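PDB 3KYA: putative phosphatase from Bacteroides thetaiotaomicron, which is of unknown biochemical function, may be a phosphatase, and binds zinc ions in the crystal. Local coordinates for residues S139-L144 against D445-V450; F401-V406 against A441-V446. All coordinates share one frame; numbering follows the deposited sequence.

Interaction 1. Residues S139-L144 against D445-V450; sequences SDNGRL and DVSGLV
The guanidinium group of Arg143 has the carbonyl oxygen of Ser447 over one face. Arg143 NH1 lies 3.3 Å from Ser447 O, but the angle is too poor for a hydrogen bond. At the edge of the group, in its plane, sits the amide of Asn141. Arg143 NH1 donates there to Asn141 OD1 at 2.8 Å, in the plane of the side-chain carbonyl. Arg143 NH1 also donates to Gly142 O at 3.0 Å, from above that carbonyl's plane. A bend at chi2 (-66°) folds the Arg143 chain back along its own strand. NE is held separately by Gln314. Asn141 OD1 comes 3.3 Å from Ser447 CB.

The two segments lie on the innermost strands of neighbouring blades of a six-bladed beta-propeller. They run side by side near its central channel; the axes of 141-144 and 446-450 approach to 4.9 Å, 6° from parallel. They do not pair as one sheet. A hydrogen bond crosses from Gly142 N to Ser447 OG, at 3.0 Å and nearly straight (163°). Ser447 and Gly448 form a classic beta bulge opposite His461. Farther along, the contact turns apolar. Leu144 CB meets Val450 CG1 at 3.5 Å, and Leu144 CD1 lies against the Gly448-Leu449 peptide. Gln376 of another blade bonds to both strands, at Leu144 O and Leu449 N.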
loop_
_atom_site.group_PDB
_atom_site.type_symbol
_atom_site.label_atom_id
_atom_site.label_comp_id
_atom_site.label_asym_id
_atom_site.label_seq_id
_atom_site.Cartn_x
_atom_site.Cartn_y
_atom_site.Cartn_z
ATOM N N SER A 139 10.839 -27.981 -18.721
ATOM C CA SER A 139 12.024 -27.856 -17.852
ATOM C C SER A 139 13.060 -26.799 -18.221
ATOM O O SER A 139 13.873 -26.409 -17.372
ATOM C CB SER A 139 12.688 -29.231 -17.718
ATOM O OG SER A 139 13.129 -29.737 -18.962
ATOM N N ASP A 140 13.030 -26.322 -19.457
ATOM C CA ASP A 140 13.935 -25.258 -19.874
ATOM C C ASP A 140 13.276 -23.916 -19.605
ATOM O O ASP A 140 12.051 -23.839 -19.486
ATOM C CB ASP A 140 14.258 -25.403 -21.346
ATOM C CG ASP A 140 14.960 -26.707 -21.648
ATOM O OD1 ASP A 140 16.016 -26.990 -21.025
ATOM O OD2 ASP A 140 14.448 -27.447 -22.502
ATOM N N ASN A 141 14.089 -22.867 -19.468
ATOM C CA ASN A 141 13.584 -21.506 -19.259
ATOM C C ASN A 141 12.640 -21.143 -20.412
ATOM O O ASN A 141 13.013 -21.264 -21.587
ATOM C CB ASN A 141 14.782 -20.551 -19.142
ATOM C CG ASN A 141 14.401 -19.126 -18.743
ATOM O OD1 ASN A 141 13.524 -18.520 -19.328
ATOM N ND2 ASN A 141 15.120 -18.577 -17.760
ATOM N N GLY A 142 11.418 -20.712 -20.092
ATOM C CA GLY A 142 10.427 -20.431 -21.137
ATOM C C GLY A 142 9.682 -19.119 -21.066
ATOM O O GLY A 142 9.806 -18.377 -20.091
ATOM N N ARG A 143 8.962 -18.817 -22.150
ATOM C CA ARG A 143 8.092 -17.649 -22.251
ATOM C C ARG A 143 6.746 -18.070 -22.833
ATOM O O ARG A 143 6.662 -18.980 -23.658
ATOM C CB ARG A 143 8.708 -16.559 -23.123
ATOM C CG ARG A 143 9.990 -15.957 -22.554
ATOM C CD ARG A 143 9.729 -15.179 -21.262
ATOM N NE ARG A 143 10.920 -14.452 -20.840
ATOM C CZ ARG A 143 11.969 -14.990 -20.220
ATOM N NH1 ARG A 143 12.010 -16.285 -19.924
ATOM N NH2 ARG A 143 12.990 -14.218 -19.887
ATOM N N LEU A 144 5.704 -17.370 -22.421
ATOM C CA LEU A 144 4.339 -17.675 -22.816
ATOM C C LEU A 144 3.700 -16.614 -23.708
ATOM O O LEU A 144 3.996 -15.423 -23.582
ATOM C CB LEU A 144 3.489 -17.825 -21.547
ATOM C CG LEU A 144 3.791 -18.972 -20.582
ATOM C CD1 LEU A 144 2.953 -18.819 -19.292
ATOM C CD2 LEU A 144 3.544 -20.351 -21.222
ATOM N N ASP A 445 11.836 -21.903 -9.683
ATOM C CA ASP A 445 12.234 -20.861 -10.658
ATOM C C ASP A 445 11.100 -20.565 -11.668
ATOM O O ASP A 445 10.647 -21.466 -12.373
ATOM C CB ASP A 445 13.498 -21.256 -11.425
ATOM C CG ASP A 445 14.671 -21.595 -10.518
ATOM O OD1 ASP A 445 14.499 -22.393 -9.549
ATOM O OD2 ASP A 445 15.781 -21.092 -10.819
ATOM N N VAL A 446 10.677 -19.306 -11.748
ATOM C CA VAL A 446 9.571 -18.879 -12.627
ATOM C C VAL A 446 10.076 -17.969 -13.748
ATOM O O VAL A 446 10.705 -16.947 -13.490
ATOM C CB VAL A 446 8.424 -18.198 -11.819
ATOM C CG1 VAL A 446 7.534 -19.254 -11.159
ATOM C CG2 VAL A 446 8.984 -17.196 -10.784
ATOM N N SER A 447 9.752 -18.327 -14.991
ATOM C CA SER A 447 10.278 -17.628 -16.182
ATOM C C SER A 447 9.237 -17.011 -17.127
ATOM O O SER A 447 9.524 -16.011 -17.789
ATOM C CB SER A 447 11.159 -18.607 -16.988
ATOM O OG SER A 447 10.424 -19.773 -17.366
ATOM N N GLY A 448 8.057 -17.617 -17.201
ATOM C CA GLY A 448 6.988 -17.177 -18.101
ATOM C C GLY A 448 5.743 -16.713 -17.367
ATOM O O GLY A 448 5.432 -17.212 -16.275
ATOM N N LEU A 449 5.031 -15.761 -17.975
ATOM C CA LEU A 449 3.841 -15.167 -17.381
ATOM C C LEU A 449 2.953 -14.521 -18.434
ATOM O O LEU A 449 3.445 -13.783 -19.304
ATOM C CB LEU A 449 4.246 -14.079 -16.359
ATOM C CG LEU A 449 3.137 -13.443 -15.522
ATOM C CD1 LEU A 449 2.562 -14.461 -14.549
ATOM C CD2 LEU A 449 3.650 -12.185 -14.755
ATOM N N VAL A 450 1.660 -14.821 -18.368
ATOM C CA VAL A 450 0.650 -14.174 -19.226
ATOM C C VAL A 450 -0.580 -13.900 -18.382
ATOM O O VAL A 450 -0.782 -14.545 -17.353
ATOM C CB VAL A 450 0.220 -15.015 -20.462
ATOM C CG1 VAL A 450 1.306 -15.036 -21.510
ATOM C CG2 VAL A 450 -0.221 -16.428 -20.063
#

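Interaction 2. Residues F401-V406 against A441-V446; sequences FCVRKV and ARFRDV
Phe401 lies against the backbone of Phe443 and Arg444 where two neighbouring propeller blades meet. Residues 401-406 enter a strand of one blade, and residues 441-446 form the loop that leads into the innermost strand of the next. No direct hydrogen bond joins them.

The tight part is at Phe401, although this residue is partly exposed. Phe401 CB rests 3.5 Å from Phe443 O, and Phe401 CD1 is 3.6 Å from Arg444 C. CG stands beside the backbone N (chi1 -36°), which sets the ring alongside the Asp445 carboxylate, their planes 63° apart. Asp445 OD1 meets the ring edge at CE1, while OD2 pairs with Arg398. Trp430 makes an edge-to-face contact with the same ring. Cutting this ring back to an alanine is likely to leave Trp430 without its edge-to-face partner and open a gap beside Arg444 and Asp445.

The side of Phe443 and Val446 is buried but looser. Phe443 CD2 is 4.3 Å from Cys402 CA, and Phe443 CE2 is 4.4 Å from Val403 CG2. Phe401 O lies near the plane of the Phe443 ring, at its edge. A water bridges the backbones, 2.7 Å from Phe401 O, and accepts from Phe443 N at 2.9 Å. Val446 CG2 lies 3.7 Å from Cys402 O.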
loop_
_atom_site.group_PDB
_atom_site.type_symbol
_atom_site.label_atom_id
_atom_site.label_comp_id
_atom_site.label_asym_id
_atom_site.label_seq_id
_atom_site.Cartn_x
_atom_site.Cartn_y
_atom_site.Cartn_z
ATOM N N PHE A 401 11.530 -16.902 -6.775
ATOM C CA PHE A 401 10.396 -17.829 -6.758
ATOM C C PHE A 401 9.029 -17.178 -6.518
ATOM O O PHE A 401 8.196 -17.710 -5.766
ATOM C CB PHE A 401 10.642 -18.891 -5.675
ATOM C CG PHE A 401 12.104 -19.313 -5.536
ATOM C CD1 PHE A 401 12.776 -19.928 -6.587
ATOM C CD2 PHE A 401 12.778 -19.118 -4.339
ATOM C CE1 PHE A 401 14.108 -20.323 -6.451
ATOM C CE2 PHE A 401 14.113 -19.506 -4.183
ATOM C CZ PHE A 401 14.783 -20.118 -5.237
ATOM N N CYS A 402 8.783 -16.045 -7.163
ATOM C CA CYS A 402 7.523 -15.336 -6.967
ATOM C C CYS A 402 7.142 -14.411 -8.125
ATOM O O CYS A 402 7.939 -14.145 -9.028
ATOM C CB CYS A 402 7.609 -14.530 -5.671
ATOM S SG CYS A 402 8.878 -13.231 -5.685
ATOM N N VAL A 403 5.894 -13.963 -8.081
ATOM C CA VAL A 403 5.372 -12.949 -8.978
ATOM C C VAL A 403 5.414 -11.636 -8.183
ATOM O O VAL A 403 4.902 -11.580 -7.048
ATOM C CB VAL A 403 3.920 -13.236 -9.406
ATOM C CG1 VAL A 403 3.389 -12.111 -10.296
ATOM C CG2 VAL A 403 3.803 -14.604 -10.132
ATOM N N ARG A 404 6.054 -10.609 -8.737
ATOM C CA ARG A 404 6.123 -9.272 -8.112
ATOM C C ARG A 404 5.198 -8.312 -8.873
ATOM O O ARG A 404 4.858 -8.550 -10.048
ATOM C CB ARG A 404 7.544 -8.682 -8.144
ATOM C CG ARG A 404 8.702 -9.561 -7.702
ATOM C CD ARG A 404 8.915 -9.691 -6.200
ATOM N NE ARG A 404 9.353 -8.471 -5.508
ATOM C CZ ARG A 404 10.612 -8.024 -5.430
ATOM N NH1 ARG A 404 11.609 -8.646 -6.052
ATOM N NH2 ARG A 404 10.876 -6.905 -4.740
ATOM N N LYS A 405 4.806 -7.230 -8.201
ATOM C CA LYS A 405 3.949 -6.188 -8.741
ATOM C C LYS A 405 4.702 -4.858 -8.699
ATOM O O LYS A 405 5.404 -4.579 -7.727
ATOM C CB LYS A 405 2.670 -6.064 -7.902
ATOM C CG LYS A 405 1.713 -4.955 -8.340
ATOM C CD LYS A 405 0.544 -4.847 -7.371
ATOM C CE LYS A 405 -0.261 -3.593 -7.577
ATOM N NZ LYS A 405 -1.289 -3.410 -6.492
ATOM N N VAL A 406 4.559 -4.069 -9.761
ATOM C CA VAL A 406 5.191 -2.761 -9.887
ATOM C C VAL A 406 4.130 -1.731 -10.262
ATOM O O VAL A 406 3.512 -1.829 -11.337
ATOM C CB VAL A 406 6.317 -2.734 -10.982
ATOM C CG1 VAL A 406 7.006 -1.357 -11.018
ATOM C CG2 VAL A 406 7.369 -3.839 -10.748
ATOM N N ALA A 441 0.917 -20.551 -0.993
ATOM C CA ALA A 441 1.446 -20.827 -2.338
ATOM C C ALA A 441 2.964 -20.600 -2.503
ATOM O O ALA A 441 3.528 -19.622 -1.978
ATOM C CB ALA A 441 0.688 -19.999 -3.380
ATOM N N ARG A 442 3.601 -21.515 -3.238
ATOM C CA ARG A 442 5.028 -21.402 -3.571
ATOM C C ARG A 442 5.291 -21.853 -4.989
ATOM O O ARG A 442 4.536 -22.650 -5.538
ATOM C CB ARG A 442 5.896 -22.223 -2.623
ATOM C CG ARG A 442 5.921 -21.671 -1.215
ATOM C CD ARG A 442 6.935 -22.370 -0.339
ATOM N NE ARG A 442 6.630 -23.769 -0.095
ATOM C CZ ARG A 442 7.362 -24.567 0.680
ATOM N NH1 ARG A 442 8.474 -24.109 1.247
ATOM N NH2 ARG A 442 7.003 -25.831 0.879
ATOM N N PHE A 443 6.375 -21.323 -5.554
ATOM C CA PHE A 443 6.854 -21.680 -6.880
ATOM C C PHE A 443 8.321 -22.072 -6.756
ATOM O O PHE A 443 8.923 -21.911 -5.682
ATOM C CB PHE A 443 6.792 -20.482 -7.841
ATOM C CG PHE A 443 5.411 -19.866 -8.028
ATOM C CD1 PHE A 443 4.552 -20.324 -9.019
ATOM C CD2 PHE A 443 5.012 -18.761 -7.272
ATOM C CE1 PHE A 443 3.283 -19.740 -9.203
ATOM C CE2 PHE A 443 3.780 -18.167 -7.467
ATOM C CZ PHE A 443 2.906 -18.660 -8.428
ATOM N N ARG A 444 8.885 -22.630 -7.828
ATOM C CA ARG A 444 10.337 -22.814 -7.924
ATOM C C ARG A 444 10.733 -21.742 -8.950
ATOM O O ARG A 444 10.029 -20.725 -9.057
ATOM C CB ARG A 444 10.730 -24.251 -8.285
ATOM C CG ARG A 444 10.212 -25.271 -7.258
ATOM C CD ARG A 444 10.793 -26.650 -7.406
ATOM N NE ARG A 444 12.211 -26.657 -7.061
ATOM C CZ ARG A 444 12.929 -27.744 -6.821
ATOM N NH1 ARG A 444 12.379 -28.950 -6.885
ATOM N NH2 ARG A 444 14.208 -27.618 -6.513
ATOM N N ASP A 445 11.836 -21.903 -9.683
ATOM C CA ASP A 445 12.234 -20.861 -10.658
ATOM C C ASP A 445 11.100 -20.565 -11.668
ATOM O O ASP A 445 10.647 -21.466 -12.373
ATOM C CB ASP A 445 13.498 -21.256 -11.425
ATOM C CG ASP A 445 14.671 -21.595 -10.518
ATOM O OD1 ASP A 445 14.499 -22.393 -9.549
ATOM O OD2 ASP A 445 15.781 -21.092 -10.819
ATOM N N VAL A 446 10.677 -19.306 -11.748
ATOM C CA VAL A 446 9.571 -18.879 -12.627
ATOM C C VAL A 446 10.076 -17.969 -13.748
ATOM O O VAL A 446 10.705 -16.947 -13.490
ATOM C CB VAL A 446 8.424 -18.198 -11.819
ATOM C CG1 VAL A 446 7.534 -19.254 -11.159
ATOM C CG2 VAL A 446 8.984 -17.196 -10.784
HETATM O O HOH W 1 7.693 -19.490 -3.810
#

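How the interactions relate
The two contacts lie on different flanks of one propeller blade, with centres about 11 Å apart. Along the chain, 139-144 comes first, then 401-406, then 441-446 and 445-450, which overlap at Asp445 and Val446. There the loop 441-446 runs into strand 446-452. Interaction 1 joins this blade to the one holding strand 141-147. Interaction 2 joins it to the blade holding strand 402-406. The shared blade is built from both ends of the propeller sequence: strand 105-110 pairs with 467-473, followed across the sheet by 457-462 and then 446-452. The ring closes inside this blade, and the two contacts join it to its two neighbours.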